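PDB 3NRH: DUF5063 domain-containing protein from Bacteroides fragilis, which is of unknown function but belongs to the DUF5063 family and folds into a predominantly alpha-helical chain that pairs with a second copy of itself. Local coordinates for residues I14-V19 with K124-V129; A21-F26 with A117-D122; L48-A53 with E147-L152. One frame throughout, in Å; residues are numbered along the deposited sequence.

In the fold
All three contacts pack helix against helix through apolar and aromatic side chains, without a hydrogen bond between the paired segments. Contacts 1 and 2 join the same helices, 11-28 and 112-131, and meet where Ile127 packs on Cys24. Contact 2, its centre about 4 Å from the centre of the chain, is buried and combines Phe-Ile packing with a Cys sulfur-Tyr contact; contact 1, its centre about 10 Å from that of the chain, is partly buried and rests on two Phe rings with Val17. Contact 3 joins helices 35-54 and 135-169 through a Tyr-Phe pair and a CH-pi contact; it is buried and also touches the second subunit through Tyr50. Polar ties link contacts: Glu15 salt-bridges Lys52, and Asp122 probably hydrogen-bonds Asn148.

Contact 1: I14-V19 with K124-V129; sequences IEFVTV and KDFIFV
Phe126 of helix 112-131 meets Phe16 and Val17 of helix 11-28, and following its side chain outward traces most of the contact. CB of Phe126 is already directed at the opposing helix, and CG lies anti to the backbone N (chi1 164°), which carries the ring toward helix 11-28. On one branch of that ring, CD2 of Phe126 lies 3.8 Å from CE2 of Phe16. One atom further, CE2 of Phe126 makes the shortest approach, 3.5 Å to CE2 of Phe16, and it also touches CD2 of that residue at 3.7 Å. At the tip, CZ of Phe126 turns to a different partner and rests 3.9 Å from CG2 of Val17. The two phenyl planes are inclined by 35° with their centroids 5.6 Å apart, an oblique meeting. The Val17 side chain runs nearly at right angles to that of Phe126; CG2, beside the backbone N of Val17, is the methyl that touches the ring. Ile127 adds a thinner fringe, its CG2 being 4.4 Å from the carbonyl O of Val17. Elsewhere Phe126 also packs on Ser141 and Leu142 of helix 135-169, and Phe16 on Leu56; both rings are buried, whereas Val17 and Ile127 keep some exposure. With the axes 10.6 Å apart and their directions 115° from each other, the arrangement is an apolar helix-helix packing with a large crossing angle, here joining the first helix of this DUF5063 fold to helix 112-131.

Contact 2: A21-F26 with A117-D122; sequences AEFCAF and ADIYQD
Phe23 and Cys24 of helix 11-28 pack against Ile119 and Tyr120 of helix 112-131 in a helix-helix crossing of the predominantly alpha-helical DUF5063 fold, the axes 10.3 Å apart and their directions at 132°. The tight part has two halves. In one, CG2 of Ile119 fits obliquely against the end of the Phe23 ring, 3.8 Å from CZ of Phe23 and just as near to its CE2. With CG1 of Ile119 turned beside the backbone N (chi1 -63°), CG2 is the branch left to face Phe23. The same Phe23 ring brings its rim close to the opposing backbone: CA of Tyr120 lies near the ring plane, 4.0 Å from CE2 of Phe23. In the other half the Tyr120 ring meets Cys24 obliquely, with CE1 of Tyr120 3.9 Å from CB of Cys24. Packing thins between the halves, where CB of Tyr120 is 4.4 Å from CE2 of Phe23. All four touching residues are buried, with Leu46 covering Phe23, Trp153 and Leu157 covering Ile119, and Leu79 packing on Tyr120. The outer flanks are quite different. Glu22 is exposed on the far side of its helix, and Asp118 and Gln121 of the partner helix remain partly exposed. The phenol OH of Tyr120 is satisfied within the same helix pair by a hydrogen bond to Glu28. SG of Cys24 makes an oblique sulfur-aromatic contact with the Tyr120 ring, 4.7 Å from the ring centroid and 47° off the ring normal.

Contact 3: L48-A53 with E147-L152; sequences LLYLKA and ENFGLL
Phe149 of helix 135-169 packs against both Tyr50 and Ala53 of helix 35-54, a buried aromatic packing that joins these two helices of the DUF5063 fold beside the subunit interface. Phe149 has the most surface buried by the contact, followed by Ala53 and Tyr50. The CB of Phe149 is directed at the opposing helix, and with CG anti to the backbone N (chi1 169°) the ring extends toward that helix. Tyr50 approaches less directly: its CB does not head for the other helix, yet its own ring swings in to the contact. The Tyr50 ring offers a face to Phe149, whose CZ stands over it, offset toward the rim and 3.5 Å from CE1 of Tyr50. The relation is not symmetrical: CD1 of Tyr50 lies at the edge of the Phe149 ring, 3.8 Å from CE1 of Phe149. With planes inclined at 58° and centroids 5.2 Å apart, the pair is oblique, and the side chains cross at about a right angle. The polar end of Tyr50 is used across the dimer: its OH hydrogen-bonds ND1 of His165 of the second subunit, and the two rings also meet. Leu48 and Leu51 of the same helix pack on Leu51 and Leu48 of the second subunit, so helix 35-54 takes part in both the subunit interface and this contact. Trp153, in the same helix as Phe149, meets the phenyl ring edge-to-face and also packs on Ala53. The methyl group of Ala53 makes a second contact, over a face of the ring: a CH-pi interaction with its CB 3.9 Å from the centroid of the Phe149 ring and only 15° off the ring normal.

Contact 1: I14-V19 with K124-V129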
loop_
_atom_site.group_PDB
_atom_site.type_symbol
_atom_site.label_atom_id
_atom_site.label_comp_id
_atom_site.label_asym_id
_atom_site.label_seq_id
_atom_site.Cartn_x
_atom_site.Cartn_y
_atom_site.Cartn_z
ATOM N N ILE A 14 -7.695 -16.229 6.998
ATOM C CA ILE A 14 -7.952 -16.865 5.706
ATOM C C ILE A 14 -7.636 -15.942 4.529
ATOM O O ILE A 14 -6.971 -16.344 3.574
ATOM C CB ILE A 14 -9.429 -17.313 5.597
ATOM C CG1 ILE A 14 -9.756 -18.273 6.742
ATOM C CG2 ILE A 14 -9.690 -17.968 4.240
ATOM C CD1 ILE A 14 -8.847 -19.479 6.807
ATOM N N GLU A 15 -8.116 -14.705 4.592
ATOM C CA GLU A 15 -7.860 -13.762 3.514
ATOM C C GLU A 15 -6.371 -13.443 3.407
ATOM O O GLU A 15 -5.865 -13.214 2.312
ATOM C CB GLU A 15 -8.662 -12.477 3.716
ATOM C CG GLU A 15 -10.164 -12.704 3.706
ATOM C CD GLU A 15 -10.943 -11.432 3.456
ATOM O OE1 GLU A 15 -10.641 -10.407 4.105
ATOM O OE2 GLU A 15 -11.864 -11.462 2.610
ATOM N N PHE A 16 -5.672 -13.429 4.539
ATOM C CA PHE A 16 -4.234 -13.166 4.522
ATOM C C PHE A 16 -3.531 -14.330 3.817
ATOM O O PHE A 16 -2.652 -14.122 2.979
ATOM C CB PHE A 16 -3.689 -13.022 5.945
ATOM C CG PHE A 16 -2.201 -12.798 6.003
ATOM C CD1 PHE A 16 -1.635 -11.648 5.455
ATOM C CD2 PHE A 16 -1.364 -13.746 6.580
ATOM C CE1 PHE A 16 -0.249 -11.450 5.483
ATOM C CE2 PHE A 16 0.019 -13.559 6.614
ATOM C CZ PHE A 16 0.576 -12.409 6.063
ATOM N N VAL A 17 -3.922 -15.553 4.155
ATOM C CA VAL A 17 -3.321 -16.730 3.537
ATOM C C VAL A 17 -3.475 -16.661 2.020
ATOM O O VAL A 17 -2.527 -16.933 1.283
ATOM C CB VAL A 17 -3.954 -18.041 4.077
ATOM C CG1 VAL A 17 -3.506 -19.232 3.238
ATOM C CG2 VAL A 17 -3.532 -18.258 5.537
ATOM N N THR A 18 -4.662 -16.275 1.557
ATOM C CA THR A 18 -4.920 -16.170 0.125
ATOM C C THR A 18 -3.987 -15.187 -0.588
ATOM O O THR A 18 -3.388 -15.526 -1.611
ATOM C CB THR A 18 -6.379 -15.770 -0.136
ATOM O OG1 THR A 18 -7.239 -16.768 0.424
ATOM C CG2 THR A 18 -6.651 -15.658 -1.636
ATOM N N VAL A 19 -3.844 -13.973 -0.065
ATOM C CA VAL A 19 -2.963 -13.013 -0.725
ATOM C C VAL A 19 -1.497 -13.410 -0.555
ATOM O O VAL A 19 -0.681 -13.178 -1.446
ATOM C CB VAL A 19 -3.179 -11.569 -0.199
ATOM C CG1 VAL A 19 -2.882 -11.499 1.284
ATOM C CG2 VAL A 19 -2.300 -10.592 -0.988
ATOM N N LYS A 124 6.619 -16.954 2.697
ATOM C CA LYS A 124 6.699 -18.337 2.221
ATOM C C LYS A 124 6.821 -19.348 3.364
ATOM O O LYS A 124 6.190 -20.408 3.333
ATOM C CB LYS A 124 7.888 -18.498 1.270
ATOM C CG LYS A 124 8.049 -19.902 0.678
ATOM C CD LYS A 124 6.878 -20.285 -0.219
ATOM C CE LYS A 124 7.111 -21.641 -0.885
ATOM N NZ LYS A 124 6.026 -21.982 -1.858
ATOM N N ASP A 125 7.634 -19.031 4.367
ATOM C CA ASP A 125 7.798 -19.943 5.498
ATOM C C ASP A 125 6.460 -20.148 6.196
ATOM O O ASP A 125 6.124 -21.259 6.617
ATOM C CB ASP A 125 8.826 -19.402 6.499
ATOM C CG ASP A 125 10.259 -19.628 6.050
ATOM O OD1 ASP A 125 10.473 -20.375 5.070
ATOM O OD2 ASP A 125 11.179 -19.067 6.685
ATOM N N PHE A 126 5.694 -19.067 6.302
ATOM C CA PHE A 126 4.389 -19.117 6.938
ATOM C C PHE A 126 3.362 -19.973 6.179
ATOM O O PHE A 126 2.778 -20.894 6.751
ATOM C CB PHE A 126 3.833 -17.701 7.106
ATOM C CG PHE A 126 2.361 -17.666 7.392
ATOM C CD1 PHE A 126 1.846 -18.256 8.543
ATOM C CD2 PHE A 126 1.480 -17.084 6.486
ATOM C CE1 PHE A 126 0.470 -18.269 8.785
ATOM C CE2 PHE A 126 0.103 -17.091 6.718
ATOM C CZ PHE A 126 -0.400 -17.686 7.871
ATOM N N ILE A 127 3.137 -19.679 4.902
ATOM C CA ILE A 127 2.134 -20.433 4.151
ATOM C C ILE A 127 2.479 -21.900 3.926
ATOM O O ILE A 127 1.580 -22.740 3.819
ATOM C CB ILE A 127 1.801 -19.775 2.795
ATOM C CG1 ILE A 127 3.045 -19.708 1.911
ATOM C CG2 ILE A 127 1.196 -18.392 3.037
ATOM C CD1 ILE A 127 2.759 -19.192 0.507
ATOM N N PHE A 128 3.768 -22.214 3.857
ATOM C CA PHE A 128 4.175 -23.606 3.685
ATOM C C PHE A 128 3.688 -24.402 4.895
ATOM O O PHE A 128 2.990 -25.416 4.759
ATOM C CB PHE A 128 5.698 -23.721 3.576
ATOM C CG PHE A 128 6.195 -25.144 3.580
ATOM C CD1 PHE A 128 5.702 -26.069 2.664
ATOM C CD2 PHE A 128 7.149 -25.561 4.505
ATOM C CE1 PHE A 128 6.153 -27.394 2.670
ATOM C CE2 PHE A 128 7.606 -26.878 4.520
ATOM C CZ PHE A 128 7.105 -27.796 3.598
ATOM N N VAL A 129 4.042 -23.916 6.082
ATOM C CA VAL A 129 3.660 -24.565 7.329
ATOM C C VAL A 129 2.153 -24.606 7.508
ATOM O O VAL A 129 1.601 -25.610 7.949
ATOM C CB VAL A 129 4.278 -23.834 8.545
ATOM C CG1 VAL A 129 3.764 -24.445 9.845
ATOM C CG2 VAL A 129 5.785 -23.927 8.480
#

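Contact 2: A21-F26 with A117-D122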
loop_
_atom_site.group_PDB
_atom_site.type_symbol
_atom_site.label_atom_id
_atom_site.label_comp_id
_atom_site.label_asym_id
_atom_site.label_seq_id
_atom_site.Cartn_x
_atom_site.Cartn_y
_atom_site.Cartn_z
ATOM N N ALA A 21 -0.273 -16.419 -0.494
ATOM C CA ALA A 21 0.013 -17.453 -1.484
ATOM C C ALA A 21 0.124 -16.837 -2.878
ATOM O O ALA A 21 0.989 -17.223 -3.671
ATOM C CB ALA A 21 -1.086 -18.526 -1.460
ATOM N N GLU A 22 -0.755 -15.887 -3.183
ATOM C CA GLU A 22 -0.719 -15.226 -4.485
ATOM C C GLU A 22 0.601 -14.477 -4.638
ATOM O O GLU A 22 1.196 -14.464 -5.717
ATOM C CB GLU A 22 -1.890 -14.245 -4.620
ATOM C CG GLU A 22 -3.262 -14.904 -4.505
ATOM C CD GLU A 22 -3.763 -15.480 -5.813
ATOM O OE1 GLU A 22 -2.998 -16.201 -6.488
ATOM O OE2 GLU A 22 -4.934 -15.215 -6.163
ATOM N N PHE A 23 1.052 -13.852 -3.554
ATOM C CA PHE A 23 2.311 -13.104 -3.553
ATOM C C PHE A 23 3.495 -14.046 -3.805
ATOM O O PHE A 23 4.331 -13.795 -4.674
ATOM C CB PHE A 23 2.493 -12.396 -2.200
ATOM C CG PHE A 23 3.861 -11.786 -2.005
ATOM C CD1 PHE A 23 4.231 -10.632 -2.695
ATOM C CD2 PHE A 23 4.768 -12.357 -1.115
ATOM C CE1 PHE A 23 5.492 -10.051 -2.497
ATOM C CE2 PHE A 23 6.031 -11.787 -0.908
ATOM C CZ PHE A 23 6.391 -10.631 -1.600
ATOM N N CYS A 24 3.570 -15.133 -3.043
ATOM C CA CYS A 24 4.669 -16.074 -3.219
ATOM C C CYS A 24 4.651 -16.691 -4.614
ATOM O O CYS A 24 5.696 -16.827 -5.246
ATOM C CB CYS A 24 4.613 -17.171 -2.153
ATOM S SG CYS A 24 4.996 -16.570 -0.489
ATOM N N ALA A 25 3.466 -17.044 -5.100
ATOM C CA ALA A 25 3.347 -17.644 -6.428
ATOM C C ALA A 25 3.788 -16.671 -7.516
ATOM O O ALA A 25 4.446 -17.063 -8.483
ATOM C CB ALA A 25 1.908 -18.095 -6.675
ATOM N N PHE A 26 3.424 -15.401 -7.360
ATOM C CA PHE A 26 3.795 -14.385 -8.336
ATOM C C PHE A 26 5.311 -14.256 -8.467
ATOM O O PHE A 26 5.848 -14.260 -9.573
ATOM C CB PHE A 26 3.216 -13.025 -7.940
ATOM C CG PHE A 26 3.511 -11.936 -8.932
ATOM C CD1 PHE A 26 2.913 -11.946 -10.187
ATOM C CD2 PHE A 26 4.411 -10.919 -8.627
ATOM C CE1 PHE A 26 3.208 -10.960 -11.128
ATOM C CE2 PHE A 26 4.713 -9.929 -9.562
ATOM C CZ PHE A 26 4.112 -9.951 -10.811
ATOM N N ALA A 117 12.787 -10.524 -1.836
ATOM C CA ALA A 117 13.228 -11.843 -1.397
ATOM C C ALA A 117 13.132 -11.942 0.128
ATOM O O ALA A 117 12.767 -12.989 0.665
ATOM C CB ALA A 117 14.662 -12.105 -1.869
ATOM N N ASP A 118 13.447 -10.850 0.824
ATOM C CA ASP A 118 13.363 -10.838 2.285
ATOM C C ASP A 118 11.920 -11.019 2.750
ATOM O O ASP A 118 11.650 -11.794 3.665
ATOM C CB ASP A 118 13.912 -9.526 2.862
ATOM C CG ASP A 118 15.426 -9.461 2.836
ATOM O OD1 ASP A 118 16.072 -10.494 2.555
ATOM O OD2 ASP A 118 15.976 -8.372 3.109
ATOM N N ILE A 119 10.991 -10.295 2.126
ATOM C CA ILE A 119 9.577 -10.400 2.492
ATOM C C ILE A 119 9.119 -11.830 2.199
ATOM O O ILE A 119 8.433 -12.457 3.010
ATOM C CB ILE A 119 8.729 -9.392 1.682
ATOM C CG1 ILE A 119 9.162 -7.963 2.032
ATOM C CG2 ILE A 119 7.243 -9.592 1.965
ATOM C CD1 ILE A 119 8.548 -6.904 1.129
ATOM N N TYR A 120 9.527 -12.339 1.043
ATOM C CA TYR A 120 9.192 -13.697 0.615
ATOM C C TYR A 120 9.621 -14.725 1.666
ATOM O O TYR A 120 8.890 -15.674 1.949
ATOM C CB TYR A 120 9.883 -13.996 -0.723
ATOM C CG TYR A 120 9.710 -15.413 -1.233
ATOM C CD1 TYR A 120 8.599 -15.774 -2.001
ATOM C CD2 TYR A 120 10.667 -16.389 -0.960
ATOM C CE1 TYR A 120 8.449 -17.081 -2.484
ATOM C CE2 TYR A 120 10.528 -17.693 -1.437
ATOM C CZ TYR A 120 9.418 -18.034 -2.197
ATOM O OH TYR A 120 9.276 -19.330 -2.650
ATOM N N GLN A 121 10.805 -14.546 2.245
ATOM C CA GLN A 121 11.271 -15.488 3.252
ATOM C C GLN A 121 10.257 -15.624 4.382
ATOM O O GLN A 121 9.937 -16.733 4.806
ATOM C CB GLN A 121 12.623 -15.056 3.818
ATOM C CG GLN A 121 13.288 -16.117 4.685
ATOM C CD GLN A 121 14.649 -15.683 5.190
ATOM O OE1 GLN A 121 15.455 -15.136 4.438
ATOM N NE2 GLN A 121 14.919 -15.936 6.467
ATOM N N ASP A 122 9.750 -14.506 4.883
ATOM C CA ASP A 122 8.772 -14.582 5.966
ATOM C C ASP A 122 7.415 -15.107 5.514
ATOM O O ASP A 122 6.816 -15.944 6.185
ATOM C CB ASP A 122 8.593 -13.221 6.635
ATOM C CG ASP A 122 9.399 -13.096 7.919
ATOM O OD1 ASP A 122 9.201 -13.928 8.837
ATOM O OD2 ASP A 122 10.228 -12.172 8.012
#

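Contact 3: L48-A53 with E147-L152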
loop_
_atom_site.group_PDB
_atom_site.type_symbol
_atom_site.label_atom_id
_atom_site.label_comp_id
_atom_site.label_asym_id
_atom_site.label_seq_id
_atom_site.Cartn_x
_atom_site.Cartn_y
_atom_site.Cartn_z
ATOM N N LEU A 48 -2.311 -4.944 -0.996
ATOM C CA LEU A 48 -3.310 -5.868 -0.476
ATOM C C LEU A 48 -2.679 -6.736 0.611
ATOM O O LEU A 48 -3.315 -7.042 1.617
ATOM C CB LEU A 48 -3.861 -6.753 -1.597
ATOM C CG LEU A 48 -4.980 -7.718 -1.180
ATOM C CD1 LEU A 48 -6.133 -6.959 -0.539
ATOM C CD2 LEU A 48 -5.452 -8.482 -2.398
ATOM N N LEU A 49 -1.425 -7.128 0.403
ATOM C CA LEU A 49 -0.717 -7.949 1.378
ATOM C C LEU A 49 -0.532 -7.160 2.675
ATOM O O LEU A 49 -0.714 -7.695 3.773
ATOM C CB LEU A 49 0.642 -8.384 0.814
ATOM C CG LEU A 49 1.539 -9.277 1.679
ATOM C CD1 LEU A 49 0.847 -10.600 1.970
ATOM C CD2 LEU A 49 2.861 -9.521 0.953
ATOM N N TYR A 50 -0.186 -5.883 2.546
ATOM C CA TYR A 50 0.010 -5.031 3.712
ATOM C C TYR A 50 -1.307 -4.885 4.477
ATOM O O TYR A 50 -1.353 -5.014 5.705
ATOM C CB TYR A 50 0.501 -3.642 3.286
ATOM C CG TYR A 50 0.872 -2.766 4.459
ATOM C CD1 TYR A 50 2.168 -2.764 4.971
ATOM C CD2 TYR A 50 -0.093 -1.994 5.104
ATOM C CE1 TYR A 50 2.496 -2.016 6.106
ATOM C CE2 TYR A 50 0.220 -1.249 6.239
ATOM C CZ TYR A 50 1.514 -1.268 6.735
ATOM O OH TYR A 50 1.806 -0.562 7.879
ATOM N N LEU A 51 -2.376 -4.603 3.742
ATOM C CA LEU A 51 -3.691 -4.435 4.344
ATOM C C LEU A 51 -4.140 -5.683 5.100
ATOM O O LEU A 51 -4.580 -5.597 6.244
ATOM C CB LEU A 51 -4.711 -4.086 3.262
ATOM C CG LEU A 51 -6.173 -3.962 3.690
ATOM C CD1 LEU A 51 -6.319 -2.923 4.783
ATOM C CD2 LEU A 51 -7.016 -3.586 2.468
ATOM N N LYS A 52 -4.035 -6.843 4.465
ATOM C CA LYS A 52 -4.444 -8.085 5.117
ATOM C C LYS A 52 -3.588 -8.404 6.343
ATOM O O LYS A 52 -4.090 -8.924 7.340
ATOM C CB LYS A 52 -4.413 -9.242 4.108
ATOM C CG LYS A 52 -5.437 -9.100 2.990
ATOM C CD LYS A 52 -6.849 -8.921 3.554
ATOM C CE LYS A 52 -7.859 -8.547 2.480
ATOM N NZ LYS A 52 -9.188 -8.204 3.070
ATOM N N ALA A 53 -2.298 -8.086 6.281
ATOM C CA ALA A 53 -1.423 -8.334 7.421
ATOM C C ALA A 53 -1.838 -7.420 8.574
ATOM O O ALA A 53 -1.864 -7.836 9.734
ATOM C CB ALA A 53 0.025 -8.066 7.038
ATOM N N GLU A 147 4.495 -11.131 14.019
ATOM C CA GLU A 147 5.469 -10.402 14.827
ATOM C C GLU A 147 6.537 -9.778 13.933
ATOM O O GLU A 147 6.938 -8.630 14.137
ATOM C CB GLU A 147 6.127 -11.338 15.841
ATOM C CG GLU A 147 7.229 -10.693 16.673
ATOM C CD GLU A 147 6.777 -9.420 17.365
ATOM O OE1 GLU A 147 5.641 -9.395 17.886
ATOM O OE2 GLU A 147 7.561 -8.448 17.400
ATOM N N ASN A 148 6.991 -10.533 12.937
ATOM C CA ASN A 148 8.011 -10.029 12.031
ATOM C C ASN A 148 7.483 -8.975 11.059
ATOM O O ASN A 148 8.261 -8.239 10.446
ATOM C CB ASN A 148 8.673 -11.187 11.283
ATOM C CG ASN A 148 9.521 -12.048 12.203
ATOM O OD1 ASN A 148 9.888 -11.619 13.299
ATOM N ND2 ASN A 148 9.845 -13.255 11.763
ATOM N N PHE A 149 6.162 -8.893 10.924
ATOM C CA PHE A 149 5.565 -7.880 10.059
ATOM C C PHE A 149 5.942 -6.518 10.642
ATOM O O PHE A 149 6.408 -5.629 9.932
ATOM C CB PHE A 149 4.038 -8.023 10.043
ATOM C CG PHE A 149 3.320 -6.867 9.395
ATOM C CD1 PHE A 149 3.477 -6.601 8.037
ATOM C CD2 PHE A 149 2.478 -6.050 10.145
ATOM C CE1 PHE A 149 2.801 -5.537 7.435
ATOM C CE2 PHE A 149 1.796 -4.983 9.552
ATOM C CZ PHE A 149 1.959 -4.727 8.195
ATOM N N GLY A 150 5.749 -6.371 11.950
ATOM C CA GLY A 150 6.064 -5.114 12.609
ATOM C C GLY A 150 7.547 -4.906 12.834
ATOM O O GLY A 150 8.037 -3.775 12.796
ATOM N N LEU A 151 8.266 -6.001 13.064
ATOM C CA LEU A 151 9.698 -5.928 13.304
ATOM C C LEU A 151 10.506 -5.637 12.050
ATOM O O LEU A 151 11.537 -4.971 12.123
ATOM C CB LEU A 151 10.214 -7.233 13.913
ATOM C CG LEU A 151 9.765 -7.631 15.318
ATOM C CD1 LEU A 151 10.436 -8.947 15.685
ATOM C CD2 LEU A 151 10.135 -6.544 16.323
ATOM N N LEU A 152 10.058 -6.121 10.895
ATOM C CA LEU A 152 10.854 -5.883 9.700
ATOM C C LEU A 152 10.205 -5.951 8.322
ATOM O O LEU A 152 10.397 -5.036 7.521
ATOM C CB LEU A 152 12.065 -6.820 9.719
ATOM C CG LEU A 152 13.182 -6.536 8.711
ATOM C CD1 LEU A 152 13.753 -5.144 8.958
ATOM C CD2 LEU A 152 14.277 -7.591 8.844
#